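Local atomic coordinates of long-chain-fatty-acid--CoA ligase FadD13 (Mycobacterium tuberculosis CDC1551, PDB entry 5ZRN), a protein that is a long-chain fatty acyl-CoA ligase of the AMP-binding enzyme family (ANL clan), modelled here with bound 5'-O-{[(1R)-1-hydroxydodecyl]sulfamoyl}adenosine. Residues 272-277 against 296-301; 198-203 against 212-217. One frame throughout, in Å; residues are numbered along the deposited sequence.

Contact 1 of 2, residues 272-277 against 296-301. With JSA (5'-O-{[(1R)-1-hydroxydodecyl]sulfamoyl}adenosine), chain C.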
loop_
_atom_site.group_PDB
_atom_site.type_symbol
_atom_site.label_atom_id
_atom_site.label_comp_id
_atom_site.label_asym_id
_atom_site.label_seq_id
_atom_site.Cartn_x
_atom_site.Cartn_y
_atom_site.Cartn_z
ATOM N N PHE A 272 -14.241 -12.274 -12.813
ATOM C CA PHE A 272 -13.444 -11.064 -12.929
ATOM C C PHE A 272 -14.251 -9.893 -13.475
ATOM O O PHE A 272 -14.830 -9.981 -14.559
ATOM C CB PHE A 272 -12.234 -11.306 -13.822
ATOM C CG PHE A 272 -11.204 -10.239 -13.716
ATOM C CD1 PHE A 272 -10.241 -10.287 -12.714
ATOM C CD2 PHE A 272 -11.220 -9.157 -14.585
ATOM C CE1 PHE A 272 -9.304 -9.268 -12.577
ATOM C CE2 PHE A 272 -10.287 -8.127 -14.459
ATOM C CZ PHE A 272 -9.328 -8.181 -13.454
ATOM N N ARG A 273 -14.261 -8.793 -12.727
ATOM C CA ARG A 273 -15.014 -7.598 -13.106
ATOM C C ARG A 273 -14.164 -6.419 -13.596
ATOM O O ARG A 273 -14.484 -5.809 -14.614
ATOM C CB ARG A 273 -15.877 -7.135 -11.926
ATOM C CG ARG A 273 -16.630 -8.256 -11.223
ATOM C CD ARG A 273 -17.754 -7.708 -10.352
ATOM N NE ARG A 273 -17.282 -6.890 -9.233
ATOM C CZ ARG A 273 -16.958 -7.361 -8.029
ATOM N NH1 ARG A 273 -17.046 -8.657 -7.756
ATOM N NH2 ARG A 273 -16.545 -6.526 -7.087
ATOM N N TYR A 274 -13.088 -6.084 -12.882
ATOM C CA TYR A 274 -12.264 -4.949 -13.307
ATOM C C TYR A 274 -10.866 -4.859 -12.714
ATOM O O TYR A 274 -10.526 -5.552 -11.749
ATOM C CB TYR A 274 -12.989 -3.628 -13.012
ATOM C CG TYR A 274 -13.192 -3.354 -11.537
ATOM C CD1 TYR A 274 -14.312 -3.845 -10.858
ATOM C CD2 TYR A 274 -12.251 -2.620 -10.812
ATOM C CE1 TYR A 274 -14.492 -3.609 -9.486
ATOM C CE2 TYR A 274 -12.416 -2.380 -9.445
ATOM C CZ TYR A 274 -13.539 -2.878 -8.788
ATOM O OH TYR A 274 -13.698 -2.641 -7.442
ATOM N N PHE A 275 -10.067 -3.976 -13.308
ATOM C CA PHE A 275 -8.697 -3.716 -12.872
ATOM C C PHE A 275 -8.655 -2.300 -12.315
ATOM O O PHE A 275 -9.417 -1.434 -12.756
ATOM C CB PHE A 275 -7.707 -3.774 -14.050
ATOM C CG PHE A 275 -7.322 -5.163 -14.475
ATOM C CD1 PHE A 275 -7.772 -5.683 -15.686
ATOM C CD2 PHE A 275 -6.482 -5.942 -13.680
ATOM C CE1 PHE A 275 -7.387 -6.969 -16.102
ATOM C CE2 PHE A 275 -6.094 -7.220 -14.084
ATOM C CZ PHE A 275 -6.549 -7.736 -15.299
ATOM N N ILE A 276 -7.771 -2.073 -11.347
ATOM C CA ILE A 276 -7.586 -0.743 -10.775
ATOM C C ILE A 276 -6.174 -0.379 -11.199
ATOM O O ILE A 276 -5.258 -1.199 -11.085
ATOM C CB ILE A 276 -7.638 -0.741 -9.231
ATOM C CG1 ILE A 276 -8.984 -1.271 -8.742
ATOM C CG2 ILE A 276 -7.424 0.675 -8.708
ATOM C CD1 ILE A 276 -9.010 -1.537 -7.256
ATOM N N THR A 277 -5.996 0.838 -11.699
ATOM C CA THR A 277 -4.682 1.272 -12.141
ATOM C C THR A 277 -4.401 2.729 -11.787
ATOM O O THR A 277 -5.299 3.469 -11.370
ATOM C CB THR A 277 -4.518 1.077 -13.671
ATOM O OG1 THR A 277 -3.153 1.313 -14.033
ATOM C CG2 THR A 277 -5.411 2.038 -14.444
ATOM N N GLU A 296 -13.718 -4.094 -17.145
ATOM C CA GLU A 296 -13.675 -2.670 -16.840
ATOM C C GLU A 296 -12.363 -2.236 -16.188
ATOM O O GLU A 296 -11.634 -3.055 -15.618
ATOM C CB GLU A 296 -14.859 -2.293 -15.947
ATOM C CG GLU A 296 -16.207 -2.454 -16.640
ATOM C CD GLU A 296 -17.356 -1.831 -15.864
ATOM O OE1 GLU A 296 -18.471 -1.757 -16.426
ATOM O OE2 GLU A 296 -17.147 -1.420 -14.697
ATOM N N VAL A 297 -12.074 -0.939 -16.275
ATOM C CA VAL A 297 -10.849 -0.388 -15.712
ATOM C C VAL A 297 -11.059 0.938 -14.990
ATOM O O VAL A 297 -11.555 1.894 -15.582
ATOM C CB VAL A 297 -9.785 -0.156 -16.817
ATOM C CG1 VAL A 297 -8.482 0.320 -16.194
ATOM C CG2 VAL A 297 -9.560 -1.437 -17.608
ATOM N N VAL A 298 -10.687 0.986 -13.710
ATOM C CA VAL A 298 -10.777 2.218 -12.926
ATOM C C VAL A 298 -9.337 2.731 -12.751
ATOM O O VAL A 298 -8.421 1.952 -12.458
ATOM C CB VAL A 298 -11.428 2.000 -11.516
ATOM C CG1 VAL A 298 -12.861 1.522 -11.668
ATOM C CG2 VAL A 298 -10.622 1.006 -10.702
ATOM N N GLN A 299 -9.140 4.032 -12.945
ATOM C CA GLN A 299 -7.813 4.633 -12.832
ATOM C C GLN A 299 -7.763 5.679 -11.712
ATOM O O GLN A 299 -8.676 6.498 -11.571
ATOM C CB GLN A 299 -7.440 5.276 -14.169
ATOM C CG GLN A 299 -7.725 4.378 -15.368
ATOM C CD GLN A 299 -7.777 5.140 -16.692
ATOM O OE1 GLN A 299 -8.772 5.074 -17.419
ATOM N NE2 GLN A 299 -6.706 5.857 -17.010
ATOM N N GLY A 300 -6.699 5.659 -10.916
ATOM C CA GLY A 300 -6.603 6.619 -9.833
ATOM C C GLY A 300 -5.345 7.459 -9.838
ATOM O O GLY A 300 -4.397 7.171 -10.562
ATOM N N TYR A 301 -5.352 8.509 -9.026
ATOM C CA TYR A 301 -4.219 9.411 -8.880
ATOM C C TYR A 301 -4.005 9.578 -7.389
ATOM O O TYR A 301 -4.939 9.928 -6.656
ATOM C CB TYR A 301 -4.528 10.767 -9.492
ATOM C CG TYR A 301 -3.675 11.896 -8.944
ATOM C CD1 TYR A 301 -2.359 12.087 -9.374
ATOM C CD2 TYR A 301 -4.205 12.802 -8.022
ATOM C CE1 TYR A 301 -1.602 13.161 -8.903
ATOM C CE2 TYR A 301 -3.463 13.870 -7.551
ATOM C CZ TYR A 301 -2.165 14.051 -7.993
ATOM O OH TYR A 301 -1.443 15.132 -7.528
HETATM C C4 JSA C . 0.226 10.277 -11.557
HETATM C C5 JSA C . -0.888 9.462 -11.408
HETATM C C6 JSA C . -1.841 9.458 -12.419
HETATM N N9 JSA C . 0.991 10.096 -10.486
HETATM C C2 JSA C . -0.582 11.006 -13.597
HETATM C C12 JSA C . -9.761 5.169 -3.952
HETATM C C11 JSA C . -8.789 4.360 -4.812
HETATM C C10 JSA C . -7.571 5.203 -5.193
HETATM C "C9'" JSA C . -6.585 4.409 -6.052
HETATM C "C8'" JSA C . -5.339 5.248 -6.342
HETATM C "C7'" JSA C . -4.284 4.464 -7.125
HETATM C "C6'" JSA C . -3.007 5.296 -7.257
HETATM C "C5'" JSA C . -1.910 4.551 -8.020
HETATM C "C4'" JSA C . -0.634 5.394 -8.068
HETATM C "C3'" JSA C . -0.083 5.618 -6.659
HETATM C "C2'" JSA C . 1.016 6.682 -6.642
HETATM C "C1'" JSA C . 1.518 6.885 -5.210
HETATM O O1 JSA C . 2.286 5.744 -4.821
HETATM N N8 JSA C . 2.344 8.097 -5.107
HETATM S S1 JSA C . 3.806 7.911 -5.805
HETATM O O2P JSA C . 3.854 6.601 -6.532
HETATM O O1P JSA C . 4.867 7.942 -4.746
HETATM O "O5'" JSA C . 4.019 8.981 -6.730
HETATM C C5A JSA C . 3.090 10.068 -6.773
HETATM C C4A JSA C . 3.176 10.822 -8.101
HETATM O "O4'" JSA C . 2.961 9.948 -9.221
HETATM C C3A JSA C . 2.066 11.866 -8.216
HETATM O "O3'" JSA C . 2.452 13.039 -7.494
HETATM C C2A JSA C . 2.178 12.138 -9.713
HETATM O "O2'" JSA C . 3.369 12.881 -9.982
HETATM C C1A JSA C . 2.316 10.713 -10.256
HETATM C C8 JSA C . 0.385 9.214 -9.693
HETATM N N7 JSA C . -0.759 8.823 -10.249
HETATM N N3 JSA C . 0.347 11.034 -12.657
HETATM N N1 JSA C . -1.653 10.239 -13.492
HETATM N N6 JSA C . -2.920 8.686 -12.333
#
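The ring of Tyr274 meets Val298 at a slant, its CD2 lying 4.0 Å from Val298 CG2. Further along the paired strands, Tyr301 turns a ring edge to the adenine of JSA, with Tyr301 CD1 3.6 Å from JSA C5, while the Tyr301 hydroxyl is hydrogen-bonded to Asp382 OD2. On the reverse of the sheet, Phe272 sends CZ onto the face of the Phe275 ring, 3.2 Å above its plane and over its centre; helices 236-242 and 252-258 also pack against Phe275 there. These strands illustrate the parallel pairing of a beta-alpha-beta unit, in which helix 284-292 carries the chain from strand 274-278 to strand 296-302. The backbone N and O of Phe275 hydrogen-bond to Glu296 O and Val298 N, and those of Thr277 to Val298 O and Gly300 N, the last at 2.6 Å; Val298 N to Phe275 O is nearly straight (168° at hydrogen). The side chains of Ile276 and Val298 lie alongside each other and point the same way, as do those of Thr277 and Gln299. Val298 CG2 lies 3.4 Å from Ile276 CG1. Across the sheet, with Thr277 OG1 anti to the backbone N (chi1 -171°) and hydrogen-bonded to Ala250 O, the methyl CG2 falls between N and the carbonyl carbon, 3.4 Å from Gln299 CG. Gly300 O accepts a hydrogen bond from JSA N6 at 2.8 Å, and the lack of a side chain at Gly300 lets the alkyl chain of JSA run close past its backbone.

Contact 2 of 2, residues 198-203 against 212-217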
loop_
_atom_site.group_PDB
_atom_site.type_symbol
_atom_site.label_atom_id
_atom_site.label_comp_id
_atom_site.label_asym_id
_atom_site.label_seq_id
_atom_site.Cartn_x
_atom_site.Cartn_y
_atom_site.Cartn_z
ATOM N N ASP A 198 -15.204 -10.820 -1.833
ATOM C CA ASP A 198 -14.596 -10.673 -3.157
ATOM C C ASP A 198 -13.169 -11.235 -3.077
ATOM O O ASP A 198 -12.574 -11.309 -1.996
ATOM C CB ASP A 198 -14.503 -9.196 -3.556
ATOM C CG ASP A 198 -15.592 -8.759 -4.532
ATOM O OD1 ASP A 198 -16.266 -9.609 -5.151
ATOM O OD2 ASP A 198 -15.755 -7.534 -4.698
ATOM N N ARG A 199 -12.619 -11.644 -4.213
ATOM C CA ARG A 199 -11.245 -12.148 -4.235
ATOM C C ARG A 199 -10.475 -11.118 -5.049
ATOM O O ARG A 199 -10.830 -10.836 -6.186
ATOM C CB ARG A 199 -11.181 -13.534 -4.879
ATOM C CG ARG A 199 -11.894 -14.600 -4.052
ATOM C CD ARG A 199 -11.943 -15.952 -4.759
ATOM N NE ARG A 199 -10.806 -16.819 -4.455
ATOM C CZ ARG A 199 -10.610 -17.405 -3.277
ATOM N NH1 ARG A 199 -11.470 -17.216 -2.285
ATOM N NH2 ARG A 199 -9.567 -18.203 -3.097
ATOM N N LEU A 200 -9.437 -10.540 -4.453
ATOM C CA LEU A 200 -8.658 -9.501 -5.125
ATOM C C LEU A 200 -7.197 -9.885 -5.398
ATOM O O LEU A 200 -6.483 -10.344 -4.503
ATOM C CB LEU A 200 -8.739 -8.221 -4.286
ATOM C CG LEU A 200 -8.099 -6.917 -4.751
ATOM C CD1 LEU A 200 -8.733 -5.760 -3.972
ATOM C CD2 LEU A 200 -6.587 -6.957 -4.533
ATOM N N LEU A 201 -6.761 -9.688 -6.639
ATOM C CA LEU A 201 -5.400 -10.015 -7.049
ATOM C C LEU A 201 -4.425 -8.871 -6.816
ATOM O O LEU A 201 -4.565 -7.796 -7.404
ATOM C CB LEU A 201 -5.362 -10.388 -8.536
ATOM C CG LEU A 201 -3.953 -10.578 -9.119
ATOM C CD1 LEU A 201 -3.297 -11.808 -8.512
ATOM C CD2 LEU A 201 -4.028 -10.708 -10.620
ATOM N N LEU A 202 -3.426 -9.121 -5.973
ATOM C CA LEU A 202 -2.400 -8.129 -5.661
ATOM C C LEU A 202 -1.038 -8.556 -6.229
ATOM O O LEU A 202 -0.378 -9.456 -5.690
ATOM C CB LEU A 202 -2.280 -7.941 -4.146
ATOM C CG LEU A 202 -1.118 -7.061 -3.672
ATOM C CD1 LEU A 202 -1.273 -5.650 -4.219
ATOM C CD2 LEU A 202 -1.070 -7.051 -2.154
ATOM N N PRO A 203 -0.615 -7.927 -7.343
ATOM C CA PRO A 203 0.668 -8.248 -7.974
ATOM C C PRO A 203 1.748 -7.208 -7.660
ATOM O O PRO A 203 2.891 -7.345 -8.096
ATOM C CB PRO A 203 0.311 -8.262 -9.448
ATOM C CG PRO A 203 -0.607 -7.073 -9.535
ATOM C CD PRO A 203 -1.493 -7.216 -8.293
ATOM N N LEU A 212 0.006 -1.494 0.226
ATOM C CA LEU A 212 -0.187 -1.564 1.668
ATOM C C LEU A 212 -1.643 -1.244 1.983
ATOM O O LEU A 212 -2.297 -1.952 2.749
ATOM C CB LEU A 212 0.733 -0.576 2.373
ATOM C CG LEU A 212 1.273 -1.010 3.736
ATOM C CD1 LEU A 212 2.051 -2.310 3.578
ATOM C CD2 LEU A 212 2.174 0.080 4.301
ATOM N N THR A 213 -2.153 -0.184 1.373
ATOM C CA THR A 213 -3.530 0.201 1.594
ATOM C C THR A 213 -4.466 -0.897 1.085
ATOM O O THR A 213 -5.586 -1.054 1.574
ATOM C CB THR A 213 -3.848 1.543 0.888
ATOM O OG1 THR A 213 -3.121 2.604 1.529
ATOM C CG2 THR A 213 -5.342 1.848 0.954
ATOM N N THR A 214 -3.997 -1.680 0.119
ATOM C CA THR A 214 -4.833 -2.742 -0.428
ATOM C C THR A 214 -5.049 -3.907 0.539
ATOM O O THR A 214 -6.178 -4.386 0.686
ATOM C CB THR A 214 -4.261 -3.262 -1.771
ATOM O OG1 THR A 214 -4.315 -2.209 -2.743
ATOM C CG2 THR A 214 -5.066 -4.446 -2.285
ATOM N N VAL A 215 -3.990 -4.358 1.214
ATOM C CA VAL A 215 -4.147 -5.469 2.147
ATOM C C VAL A 215 -4.992 -5.031 3.344
ATOM O O VAL A 215 -5.767 -5.814 3.898
ATOM C CB VAL A 215 -2.772 -6.012 2.679
ATOM C CG1 VAL A 215 -1.814 -6.250 1.530
ATOM C CG2 VAL A 215 -2.176 -5.053 3.683
ATOM N N ILE A 216 -4.844 -3.773 3.735
ATOM C CA ILE A 216 -5.578 -3.249 4.874
ATOM C C ILE A 216 -7.050 -3.062 4.519
ATOM O O ILE A 216 -7.936 -3.505 5.247
ATOM C CB ILE A 216 -4.941 -1.913 5.360
ATOM C CG1 ILE A 216 -3.532 -2.194 5.894
ATOM C CG2 ILE A 216 -5.789 -1.280 6.463
ATOM C CD1 ILE A 216 -2.715 -0.962 6.164
ATOM N N PHE A 217 -7.308 -2.426 3.385
ATOM C CA PHE A 217 -8.674 -2.209 2.950
ATOM C C PHE A 217 -9.380 -3.547 2.684
ATOM O O PHE A 217 -10.600 -3.648 2.839
ATOM C CB PHE A 217 -8.657 -1.266 1.734
ATOM C CG PHE A 217 -9.376 -1.776 0.515
ATOM C CD1 PHE A 217 -8.820 -2.768 -0.280
ATOM C CD2 PHE A 217 -10.571 -1.191 0.110
ATOM C CE1 PHE A 217 -9.436 -3.169 -1.463
ATOM C CE2 PHE A 217 -11.195 -1.584 -1.068
ATOM C CZ PHE A 217 -10.623 -2.575 -1.856
#
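Thr214 keeps its polar end for its own helix and gives its methyl to the strand: OG1 is hydrogen-bonded to Ala210 O one turn earlier, and CG2 lies 3.7 Å from Leu200 CD2. The torsion divides the work, with CG2 anti to the backbone N and OG1 beside that nitrogen (chi1 -65°). The backbone oxygen of Thr214 in turn bonds Ser218 OG, which again satisfies a polar atom within the helix. No hydrogen bond passes between 198-203 and 212-217, and the buried join rests on apolar branches. Leu200 shares its two methyls between two partners, CD2 going to Thr214 and CD1 to the rim of the Phe217 ring, where it sits in the ring plane 3.7 Å from Phe217 CE1. Here the first strand packs on the helix of a beta-alpha-beta unit: strand 199-202, helix 209-221 and strand 224-227, which lies beside the first in the sheet. The helix segment runs nearly antiparallel to the strand segment, at 162°, with the two axes 10.2 Å apart at closest. Alternation along the strand puts Leu200 and Leu202 towards the helix and Leu201 away from it. Leu202 slants across Val215, bringing its CD2 to 3.8 Å from Val215 CG1, and both side chains also touch Leu225 of the next strand. Helix 178-191 adds Trp188 against Thr214, and Ala185 and Ala189 against Phe217; Phe71 of helix 65-77 reaches Val215.

Overall arrangement
Both contacts belong to one mixed sheet and come in series along the chain, contact 2 closing before contact 1 opens. Strand 247-249 separates strand 199-202 of contact 2 from strand 274-278 of contact 1, and the two centres lie 13 Å apart. A salt bridge nevertheless joins the two contacts directly: Arg273 NH2 stands 2.7 Å from Asp198 OD2, which also accepts a hydrogen bond from Arg195 N. Ile192 is touched by Ile276 of contact 1 and by Phe217 of contact 2. Contact 1 enters the ligand pocket through Gly300 and Tyr301, whereas contact 2 stays further back, with the side chain of Phe217 about 7 Å from JSA.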